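Local coordinates for cellulosomal scaffoldin (Bacteroides cellulosolvens, PDB 2XBT), which probably binds cellulose through this family 3b carbohydrate-binding module, one domain of a much longer secreted scaffoldin of the cellulosome, at residues F14-A20 and Y133-Q139; Q25-K31 and V111-V117; G36-L42 and S95-A101. All coordinates share one frame; numbering follows the deposited sequence.

Contact 1 (F14-A20 and Y133-Q139); sequences FSNNGAA and YPGSMSQ
Asn16 carries most of the polar load between 14-20 and 133-139. Its CG stands between the backbone N and the carbonyl carbon (chi1 53°), which directs the amide to the backbone of Gly135 to Met137. From there OD1 accepts Met137 N at 2.8 Å, the donor tilted from the carbonyl plane, while ND2 gives a nearly straight bond (170°) to Gly135 O at 2.9 Å. These two bonds fix the rotation of the amide, and Asn16 N, donating to Met137 O at 2.9 Å, adds a third link. A weak bond from Gly18 N, in the type I' turn of Asn16 to Ala19, reaches the same Met137 O. The side chains of Tyr133 and Asn16 cross at about a right angle, though their flat groups are far from perpendicular, and Tyr133 CE1 lies 3.4 Å from Asn16 ND2. Ser136 OG sits within reach of both Gly18 O and Ala19 O. On the apolar side chi1 (-69°) and an extended chi2 carry Met137 SD to the edge of the Phe14 ring, a Met-aromatic contact with SD 4.0 Å from CD2; Pro134 CG touches CE2 of that ring at 3.8 Å. Beyond, Phe14 packs on Met30 and Tyr49. The chemistry is thus mostly side chain to main chain: the Asn16 amide, helped by backbone bonds to Met137 O, ties the irregular loop to the turn after strand 10-15.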
loop_
_atom_site.group_PDB
_atom_site.type_symbol
_atom_site.label_atom_id
_atom_site.label_comp_id
_atom_site.label_asym_id
_atom_site.label_seq_id
_atom_site.Cartn_x
_atom_site.Cartn_y
_atom_site.Cartn_z
ATOM N N PHE A 14 -1.473 8.169 -2.561
ATOM C CA PHE A 14 -2.223 7.012 -3.007
ATOM C C PHE A 14 -3.167 7.409 -4.138
ATOM O O PHE A 14 -3.738 8.503 -4.125
ATOM C CB PHE A 14 -3.053 6.443 -1.842
ATOM C CG PHE A 14 -3.830 5.203 -2.195
ATOM C CD1 PHE A 14 -3.286 3.947 -1.981
ATOM C CD2 PHE A 14 -5.102 5.300 -2.738
ATOM C CE1 PHE A 14 -3.987 2.812 -2.304
ATOM C CE2 PHE A 14 -5.814 4.174 -3.074
ATOM C CZ PHE A 14 -5.260 2.922 -2.865
ATOM N N SER A 15 -3.315 6.527 -5.114
ATOM C CA SER A 15 -4.418 6.633 -6.067
ATOM C C SER A 15 -4.840 5.257 -6.521
ATOM O O SER A 15 -4.113 4.290 -6.345
ATOM C CB SER A 15 -4.033 7.477 -7.280
ATOM O OG SER A 15 -3.449 6.669 -8.275
ATOM N N ASN A 16 -6.024 5.163 -7.113
ATOM C CA ASN A 16 -6.542 3.875 -7.556
ATOM C C ASN A 16 -7.144 3.979 -8.961
ATOM O O ASN A 16 -7.986 3.176 -9.344
ATOM C CB ASN A 16 -7.566 3.309 -6.559
ATOM C CG ASN A 16 -8.678 4.284 -6.241
ATOM O OD1 ASN A 16 -8.870 5.282 -6.943
ATOM N ND2 ASN A 16 -9.422 4.006 -5.173
ATOM N N ASN A 17 -6.684 4.965 -9.723
ATOM C CA ASN A 17 -7.156 5.144 -11.084
ATOM C C ASN A 17 -8.630 5.531 -11.115
ATOM O O ASN A 17 -9.337 5.235 -12.079
ATOM C CB ASN A 17 -6.937 3.861 -11.890
ATOM C CG ASN A 17 -5.464 3.549 -12.104
ATOM O OD1 ASN A 17 -4.603 4.417 -11.930
ATOM N ND2 ASN A 17 -5.168 2.307 -12.493
ATOM N N GLY A 18 -9.088 6.181 -10.049
ATOM C CA GLY A 18 -10.482 6.577 -9.927
ATOM C C GLY A 18 -11.452 5.417 -9.750
ATOM O O GLY A 18 -12.667 5.599 -9.865
ATOM N N ALA A 19 -10.928 4.228 -9.463
ATOM C CA ALA A 19 -11.779 3.051 -9.289
ATOM C C ALA A 19 -13.008 3.314 -8.416
ATOM O O ALA A 19 -12.928 3.980 -7.378
ATOM C CB ALA A 19 -10.988 1.883 -8.740
ATOM N N ALA A 20 -14.150 2.783 -8.850
ATOM C CA ALA A 20 -15.396 2.905 -8.099
ATOM C C ALA A 20 -15.518 1.789 -7.067
ATOM O O ALA A 20 -14.770 0.818 -7.101
ATOM C CB ALA A 20 -16.587 2.862 -9.049
ATOM N N TYR A 133 -10.180 1.110 1.132
ATOM C CA TYR A 133 -10.693 1.749 -0.090
ATOM C C TYR A 133 -11.188 3.161 0.215
ATOM O O TYR A 133 -12.105 3.344 1.023
ATOM C CB TYR A 133 -11.822 0.937 -0.723
ATOM C CG TYR A 133 -12.438 1.625 -1.935
ATOM C CD1 TYR A 133 -11.725 1.755 -3.125
ATOM C CD2 TYR A 133 -13.726 2.153 -1.880
ATOM C CE1 TYR A 133 -12.296 2.401 -4.251
ATOM C CE2 TYR A 133 -14.302 2.791 -2.983
ATOM C CZ TYR A 133 -13.587 2.913 -4.160
ATOM O OH TYR A 133 -14.162 3.546 -5.247
ATOM N N PRO A 134 -10.602 4.162 -0.442
ATOM C CA PRO A 134 -10.901 5.554 -0.087
ATOM C C PRO A 134 -11.942 6.214 -0.984
ATOM O O PRO A 134 -12.168 7.427 -0.861
ATOM C CB PRO A 134 -9.563 6.244 -0.322
ATOM C CG PRO A 134 -8.982 5.485 -1.518
ATOM C CD PRO A 134 -9.584 4.082 -1.509
ATOM N N GLY A 135 -12.565 5.449 -1.866
ATOM C CA GLY A 135 -13.423 6.044 -2.873
ATOM C C GLY A 135 -12.575 6.265 -4.108
ATOM O O GLY A 135 -11.421 5.826 -4.148
ATOM N N SER A 136 -13.138 6.928 -5.117
ATOM C CA SER A 136 -12.423 7.167 -6.367
ATOM C C SER A 136 -11.311 8.180 -6.169
ATOM O O SER A 136 -11.561 9.307 -5.746
ATOM C CB SER A 136 -13.378 7.671 -7.448
ATOM O OG SER A 136 -14.404 6.726 -7.680
ATOM N N MET A 137 -10.082 7.778 -6.475
ATOM C CA MET A 137 -8.941 8.691 -6.434
ATOM C C MET A 137 -8.134 8.518 -7.710
ATOM O O MET A 137 -7.296 7.623 -7.815
ATOM C CB MET A 137 -8.040 8.427 -5.223
ATOM C CG MET A 137 -8.637 8.783 -3.881
ATOM S SD MET A 137 -7.445 8.592 -2.533
ATOM C CE MET A 137 -6.277 9.868 -2.931
ATOM N N SER A 138 -8.408 9.370 -8.689
ATOM C CA SER A 138 -7.700 9.320 -9.953
ATOM C C SER A 138 -6.309 9.911 -9.778
ATOM O O SER A 138 -5.335 9.390 -10.315
ATOM C CB SER A 138 -8.479 10.089 -11.025
ATOM O OG SER A 138 -8.762 11.407 -10.584
ATOM N N GLN A 139 -6.215 11.000 -9.025
ATOM C CA GLN A 139 -4.925 11.640 -8.802
ATOM C C GLN A 139 -4.335 11.262 -7.444
ATOM O O GLN A 139 -5.073 10.986 -6.508
ATOM C CB GLN A 139 -5.066 13.157 -8.921
ATOM C CG GLN A 139 -5.624 13.611 -10.266
ATOM C CD GLN A 139 -5.122 14.984 -10.677
ATOM O OE1 GLN A 139 -5.875 15.962 -10.670
ATOM N NE2 GLN A 139 -3.843 15.061 -11.045
#

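Contact 2 (Q25-K31 and V111-V117); sequences QIYMNMK and VTIQGRV. Unlike the reference sequence in segment 25-31: Tyr27 (reference Cys).
Arg116 and Gln25 meet at one end of this strand pair with their flat groups almost perpendicular, amide and guanidinium planes 83° apart. NH1 donates to Gln25 OE1 at 2.9 Å; the acceptor lies at the guanidinium edge, close to its plane, while the donor is tilted from the plane of the amide carbonyl. The other arm of the amide, NE2, donates to Tyr27 OH at 2.8 Å. Tyr27, a cysteine in the reference sequence, runs alongside Arg116 and points the same way, CE1 lying 3.8 Å from Arg116 CD. The chief charge partner of the arginine is Asp64, which pairs with NE from strand 59-66. Farther along this face Asn29 OD1 rests against Gln114 CB at 3.5 Å, the two amides turned 65° apart, and a water joins that oxygen to Gly115 O. Lys31 CG passes Thr112 OG1, and its amine goes on to a salt bridge with Glu110. The opposite face is apolar: Met28, bent at chi3 (-69°), sets CE against Val117 CG2 at 3.5 Å, and Met30 CE meets Ile113 CG2 at 4.1 Å. Tyr49 of strand 45-51 packs on Met28, Ile47 on Met30 and Ile113, and Tyr61 of strand 59-66 on Met28 and Val117. Six backbone bonds join strands 22-34 and 110-119 in an antiparallel ladder, one polar face and one core face, as in the beta-sandwich of family 3 carbohydrate-binding modules.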
loop_
_atom_site.group_PDB
_atom_site.type_symbol
_atom_site.label_atom_id
_atom_site.label_comp_id
_atom_site.label_asym_id
_atom_site.label_seq_id
_atom_site.Cartn_x
_atom_site.Cartn_y
_atom_site.Cartn_z
ATOM N N GLN A 25 -11.215 -5.311 -10.049
ATOM C CA GLN A 25 -10.037 -5.619 -9.237
ATOM C C GLN A 25 -9.715 -4.438 -8.346
ATOM O O GLN A 25 -10.225 -3.346 -8.558
ATOM C CB GLN A 25 -8.843 -5.939 -10.142
ATOM C CG GLN A 25 -8.565 -4.874 -11.191
ATOM C CD GLN A 25 -7.695 -5.392 -12.344
ATOM O OE1 GLN A 25 -6.956 -6.370 -12.202
ATOM N NE2 GLN A 25 -7.801 -4.741 -13.493
ATOM N N ILE A 26 -8.877 -4.654 -7.334
ATOM C CA ILE A 26 -8.442 -3.554 -6.496
ATOM C C ILE A 26 -7.227 -2.896 -7.133
ATOM O O ILE A 26 -6.266 -3.591 -7.467
ATOM C CB ILE A 26 -8.034 -4.038 -5.086
ATOM C CG1 ILE A 26 -9.169 -4.845 -4.438
ATOM C CG2 ILE A 26 -7.651 -2.861 -4.225
ATOM C CD1 ILE A 26 -8.807 -5.383 -3.046
ATOM N N TYR A 27 -7.264 -1.572 -7.286
ATOM C CA TYR A 27 -6.108 -0.825 -7.787
ATOM C C TYR A 27 -5.387 -0.115 -6.658
ATOM O O TYR A 27 -6.022 0.565 -5.843
ATOM C CB TYR A 27 -6.522 0.207 -8.822
ATOM C CG TYR A 27 -7.109 -0.401 -10.060
ATOM C CD1 TYR A 27 -6.332 -0.607 -11.193
ATOM C CD2 TYR A 27 -8.440 -0.781 -10.092
ATOM C CE1 TYR A 27 -6.873 -1.177 -12.332
ATOM C CE2 TYR A 27 -8.995 -1.343 -11.224
ATOM C CZ TYR A 27 -8.209 -1.545 -12.337
ATOM O OH TYR A 27 -8.763 -2.107 -13.458
ATOM N N MET A 28 -4.066 -0.257 -6.627
ATOM C CA MET A 28 -3.231 0.399 -5.633
ATOM C C MET A 28 -2.039 1.045 -6.310
ATOM O O MET A 28 -1.105 0.355 -6.692
ATOM C CB MET A 28 -2.678 -0.623 -4.640
ATOM C CG MET A 28 -3.654 -1.125 -3.603
ATOM S SD MET A 28 -3.026 -2.689 -2.941
ATOM C CE MET A 28 -3.240 -3.684 -4.396
ATOM N N ASN A 29 -2.061 2.361 -6.442
ATOM C CA ASN A 29 -0.916 3.070 -6.976
ATOM C C ASN A 29 -0.390 3.972 -5.892
ATOM O O ASN A 29 -1.106 4.839 -5.384
ATOM C CB ASN A 29 -1.308 3.906 -8.180
ATOM C CG ASN A 29 -1.961 3.092 -9.261
ATOM O OD1 ASN A 29 -1.452 2.046 -9.667
ATOM N ND2 ASN A 29 -3.104 3.567 -9.739
ATOM N N MET A 30 0.868 3.769 -5.530
ATOM C CA MET A 30 1.406 4.437 -4.361
ATOM C C MET A 30 2.738 5.084 -4.637
ATOM O O MET A 30 3.550 4.554 -5.392
ATOM C CB MET A 30 1.531 3.448 -3.224
ATOM C CG MET A 30 0.151 3.051 -2.719
ATOM S SD MET A 30 0.153 1.638 -1.646
ATOM C CE MET A 30 0.826 0.351 -2.678
ATOM N N LYS A 31 2.946 6.239 -4.027
ATOM C CA LYS A 31 4.245 6.875 -4.033
ATOM C C LYS A 31 4.635 7.073 -2.601
ATOM O O LYS A 31 3.959 7.787 -1.861
ATOM C CB LYS A 31 4.176 8.260 -4.670
ATOM C CG LYS A 31 4.477 8.317 -6.133
ATOM C CD LYS A 31 4.849 9.752 -6.512
ATOM C CE LYS A 31 4.907 9.958 -8.016
ATOM N NZ LYS A 31 5.288 11.371 -8.348
ATOM N N VAL A 111 9.597 6.370 -4.190
ATOM C CA VAL A 111 9.432 5.148 -4.945
ATOM C C VAL A 111 7.962 5.010 -5.323
ATOM O O VAL A 111 7.075 5.286 -4.513
ATOM C CB VAL A 111 9.908 3.925 -4.153
ATOM C CG1 VAL A 111 9.142 3.808 -2.823
ATOM C CG2 VAL A 111 9.752 2.664 -4.990
ATOM N N THR A 112 7.725 4.634 -6.571
ATOM C CA THR A 112 6.373 4.401 -7.062
ATOM C C THR A 112 6.066 2.907 -7.084
ATOM O O THR A 112 6.852 2.111 -7.593
ATOM C CB THR A 112 6.208 4.983 -8.467
ATOM O OG1 THR A 112 6.357 6.408 -8.398
ATOM C CG2 THR A 112 4.827 4.646 -9.017
ATOM N N ILE A 113 4.920 2.523 -6.526
ATOM C CA ILE A 113 4.510 1.129 -6.499
ATOM C C ILE A 113 3.106 1.047 -7.101
ATOM O O ILE A 113 2.180 1.714 -6.621
ATOM C CB ILE A 113 4.473 0.614 -5.052
ATOM C CG1 ILE A 113 5.845 0.813 -4.393
ATOM C CG2 ILE A 113 4.032 -0.845 -4.985
ATOM C CD1 ILE A 113 5.805 0.831 -2.876
ATOM N N GLN A 114 2.955 0.252 -8.154
ATOM C CA GLN A 114 1.659 0.074 -8.798
ATOM C C GLN A 114 1.310 -1.398 -8.798
ATOM O O GLN A 114 2.035 -2.213 -9.346
ATOM C CB GLN A 114 1.668 0.622 -10.225
ATOM C CG GLN A 114 2.065 2.076 -10.298
ATOM C CD GLN A 114 2.050 2.633 -11.711
ATOM O OE1 GLN A 114 1.714 1.936 -12.668
ATOM N NE2 GLN A 114 2.414 3.905 -11.844
ATOM N N GLY A 115 0.194 -1.738 -8.163
ATOM C CA GLY A 115 -0.184 -3.125 -8.025
ATOM C C GLY A 115 -1.684 -3.269 -8.185
ATOM O O GLY A 115 -2.434 -2.296 -8.065
ATOM N N ARG A 116 -2.116 -4.491 -8.450
ATOM C CA ARG A 116 -3.536 -4.780 -8.532
ATOM C C ARG A 116 -3.803 -6.061 -7.790
ATOM O O ARG A 116 -2.945 -6.945 -7.732
ATOM C CB ARG A 116 -3.972 -4.946 -9.981
ATOM C CG ARG A 116 -4.085 -3.650 -10.748
ATOM C CD ARG A 116 -4.269 -3.943 -12.223
ATOM N NE ARG A 116 -3.113 -4.646 -12.776
ATOM C CZ ARG A 116 -3.161 -5.846 -13.338
ATOM N NH1 ARG A 116 -4.314 -6.495 -13.435
ATOM N NH2 ARG A 116 -2.056 -6.391 -13.815
ATOM N N VAL A 117 -4.997 -6.165 -7.221
ATOM C CA VAL A 117 -5.432 -7.420 -6.632
ATOM C C VAL A 117 -6.743 -7.878 -7.284
ATOM O O VAL A 117 -7.704 -7.106 -7.406
ATOM C CB VAL A 117 -5.581 -7.318 -5.119
ATOM C CG1 VAL A 117 -6.181 -8.597 -4.559
ATOM C CG2 VAL A 117 -4.213 -7.052 -4.493
HETATM O O HOH W 1 -2.705 -0.155 -10.182
#

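Contact 3 (G36-L42 and S95-A101); sequences GSSTYDL and SGTLGAA
Tyr40 and Leu98 exchange a pair of backbone hydrogen bonds, Leu98 N to Tyr40 O at 2.7 Å and Tyr40 N to Leu98 O at 2.9 Å, the antiparallel hydrogen-bonded pair of a small two-stranded sheet. On one flank Leu42 N donates to Gly96 O at 2.9 Å; on the other Ala101 N reaches Gly36 O at 3.0 Å, and a water held by Ala101 O also gives that oxygen a weak bond. Asp41 turns its carboxylate to Ser43 N, outside the pair, with a long, weak ion pair to Lys44. Packing spreads from these bonds. Leu42, its CG anti to the carbonyl carbon (chi1 -70°), crosses Leu98 at about a right angle and lays CD2 against Leu98 CG at 3.8 Å, while its CD1 approaches Ser95 O at 3.6 Å. An alanine in place of Leu42 would lose both methyls and is likely to leave Leu98 CG without this apolar neighbour, opening a gap over the Ser95-Gly96 backbone. Tyr40 CB touches Leu98 CB at 4.1 Å, and on the other side of the pair Thr39 CB meets Thr97 CG2. The Tyr40 ring stacks edge-to-face with Tyr150 of strand 147-150, and its hydroxyl is hydrogen-bonded to Asp9 N. Leu98 faces Leu10 of strand 10-15 and Leu32 of strand 22-34, so strands 40-41 and 97-98 border both larger sheets.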
loop_
_atom_site.group_PDB
_atom_site.type_symbol
_atom_site.label_atom_id
_atom_site.label_comp_id
_atom_site.label_asym_id
_atom_site.label_seq_id
_atom_site.Cartn_x
_atom_site.Cartn_y
_atom_site.Cartn_z
ATOM N N GLY A 36 12.760 14.229 4.199
ATOM C CA GLY A 36 13.854 14.697 5.042
ATOM C C GLY A 36 15.239 14.289 4.579
ATOM O O GLY A 36 15.431 13.881 3.432
ATOM N N SER A 37 16.212 14.384 5.482
ATOM C CA SER A 37 17.608 14.189 5.117
ATOM C C SER A 37 18.178 12.805 5.432
ATOM O O SER A 37 19.325 12.530 5.089
ATOM C CB SER A 37 18.471 15.271 5.775
ATOM O OG SER A 37 18.199 15.314 7.163
ATOM N N SER A 38 17.394 11.945 6.080
ATOM C CA SER A 38 17.782 10.551 6.292
ATOM C C SER A 38 17.674 9.723 5.015
ATOM O O SER A 38 17.118 10.174 4.017
ATOM C CB SER A 38 16.889 9.915 7.348
ATOM O OG SER A 38 16.889 10.675 8.543
ATOM N N THR A 39 18.197 8.503 5.049
ATOM C CA THR A 39 17.960 7.558 3.973
ATOM C C THR A 39 17.266 6.369 4.589
ATOM O O THR A 39 17.475 6.053 5.763
ATOM C CB THR A 39 19.257 7.053 3.331
ATOM O OG1 THR A 39 19.942 6.225 4.269
ATOM C CG2 THR A 39 20.150 8.217 2.890
ATOM N N TYR A 40 16.409 5.726 3.806
ATOM C CA TYR A 40 15.641 4.590 4.288
ATOM C C TYR A 40 15.862 3.373 3.375
ATOM O O TYR A 40 15.873 3.495 2.154
ATOM C CB TYR A 40 14.153 4.956 4.335
ATOM C CG TYR A 40 13.799 5.965 5.407
ATOM C CD1 TYR A 40 13.576 5.556 6.713
ATOM C CD2 TYR A 40 13.704 7.314 5.120
ATOM C CE1 TYR A 40 13.245 6.468 7.710
ATOM C CE2 TYR A 40 13.379 8.232 6.105
ATOM C CZ TYR A 40 13.157 7.800 7.399
ATOM O OH TYR A 40 12.835 8.718 8.369
ATOM N N ASP A 41 16.017 2.206 3.989
ATOM C CA ASP A 41 16.224 0.952 3.274
ATOM C C ASP A 41 14.868 0.359 2.901
ATOM O O ASP A 41 14.088 -0.012 3.783
ATOM C CB ASP A 41 16.963 -0.022 4.196
ATOM C CG ASP A 41 17.344 -1.319 3.509
ATOM O OD1 ASP A 41 16.848 -1.584 2.390
ATOM O OD2 ASP A 41 18.145 -2.084 4.100
ATOM N N LEU A 42 14.591 0.256 1.605
ATOM C CA LEU A 42 13.285 -0.217 1.167
ATOM C C LEU A 42 12.981 -1.639 1.618
ATOM O O LEU A 42 11.816 -2.010 1.735
ATOM C CB LEU A 42 13.120 -0.104 -0.343
ATOM C CG LEU A 42 13.009 1.316 -0.885
ATOM C CD1 LEU A 42 12.909 1.252 -2.397
ATOM C CD2 LEU A 42 11.781 2.004 -0.285
ATOM N N SER A 95 14.415 -4.444 -2.223
ATOM C CA SER A 95 15.748 -3.870 -2.281
ATOM C C SER A 95 15.757 -2.380 -2.575
ATOM O O SER A 95 14.737 -1.796 -2.922
ATOM C CB SER A 95 16.567 -4.577 -3.357
ATOM O OG SER A 95 16.092 -4.236 -4.650
ATOM N N GLY A 96 16.930 -1.768 -2.452
ATOM C CA GLY A 96 17.070 -0.383 -2.844
ATOM C C GLY A 96 16.902 0.568 -1.679
ATOM O O GLY A 96 16.585 0.178 -0.551
ATOM N N THR A 97 17.109 1.841 -1.968
ATOM C CA THR A 97 17.187 2.845 -0.932
ATOM C C THR A 97 16.365 4.060 -1.303
ATOM O O THR A 97 16.381 4.508 -2.447
ATOM C CB THR A 97 18.658 3.286 -0.759
ATOM O OG1 THR A 97 19.439 2.172 -0.297
ATOM C CG2 THR A 97 18.771 4.426 0.233
ATOM N N LEU A 98 15.623 4.576 -0.336
ATOM C CA LEU A 98 15.060 5.902 -0.457
ATOM C C LEU A 98 16.112 6.886 0.018
ATOM O O LEU A 98 16.459 6.897 1.201
ATOM C CB LEU A 98 13.817 6.044 0.412
ATOM C CG LEU A 98 12.489 5.721 -0.236
ATOM C CD1 LEU A 98 11.382 6.360 0.600
ATOM C CD2 LEU A 98 12.446 6.221 -1.683
ATOM N N GLY A 99 16.633 7.679 -0.907
ATOM C CA GLY A 99 17.669 8.644 -0.589
ATOM C C GLY A 99 17.117 9.885 0.079
ATOM O O GLY A 99 15.901 10.050 0.218
ATOM N N ALA A 100 18.018 10.766 0.507
ATOM C CA ALA A 100 17.612 12.044 1.082
ATOM C C ALA A 100 16.927 12.921 0.045
ATOM O O ALA A 100 17.323 12.954 -1.115
ATOM C CB ALA A 100 18.814 12.765 1.631
ATOM N N ALA A 101 15.914 13.657 0.488
ATOM C CA ALA A 101 15.250 14.634 -0.363
ATOM C C ALA A 101 16.285 15.604 -0.938
ATOM O O ALA A 101 17.125 16.136 -0.208
ATOM C CB ALA A 101 14.185 15.391 0.441
HETATM O O HOH W 2 17.328 16.384 2.670
#

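In the fold
The three contacts nest along the chain: contact 3 lies inside the loop closed by contact 2, which lies inside that of contact 1. Contacts 1 and 2 share one antiparallel sheet, where strands 10-15 and 22-34 are neighbours; their centres are 10 Å apart, and Ser15 N probably bonds to Asn29 O. Contact 3 is about 20 Å from contact 2, centre to centre, yet touches it where Leu98 and Leu42 pack on Val111. Contacts 1 and 3 do not meet, their nearest atoms about 13 Å apart. Within this single all-beta module, central strands thus carry an irregular loop contact on one flank and a small sheet near one end.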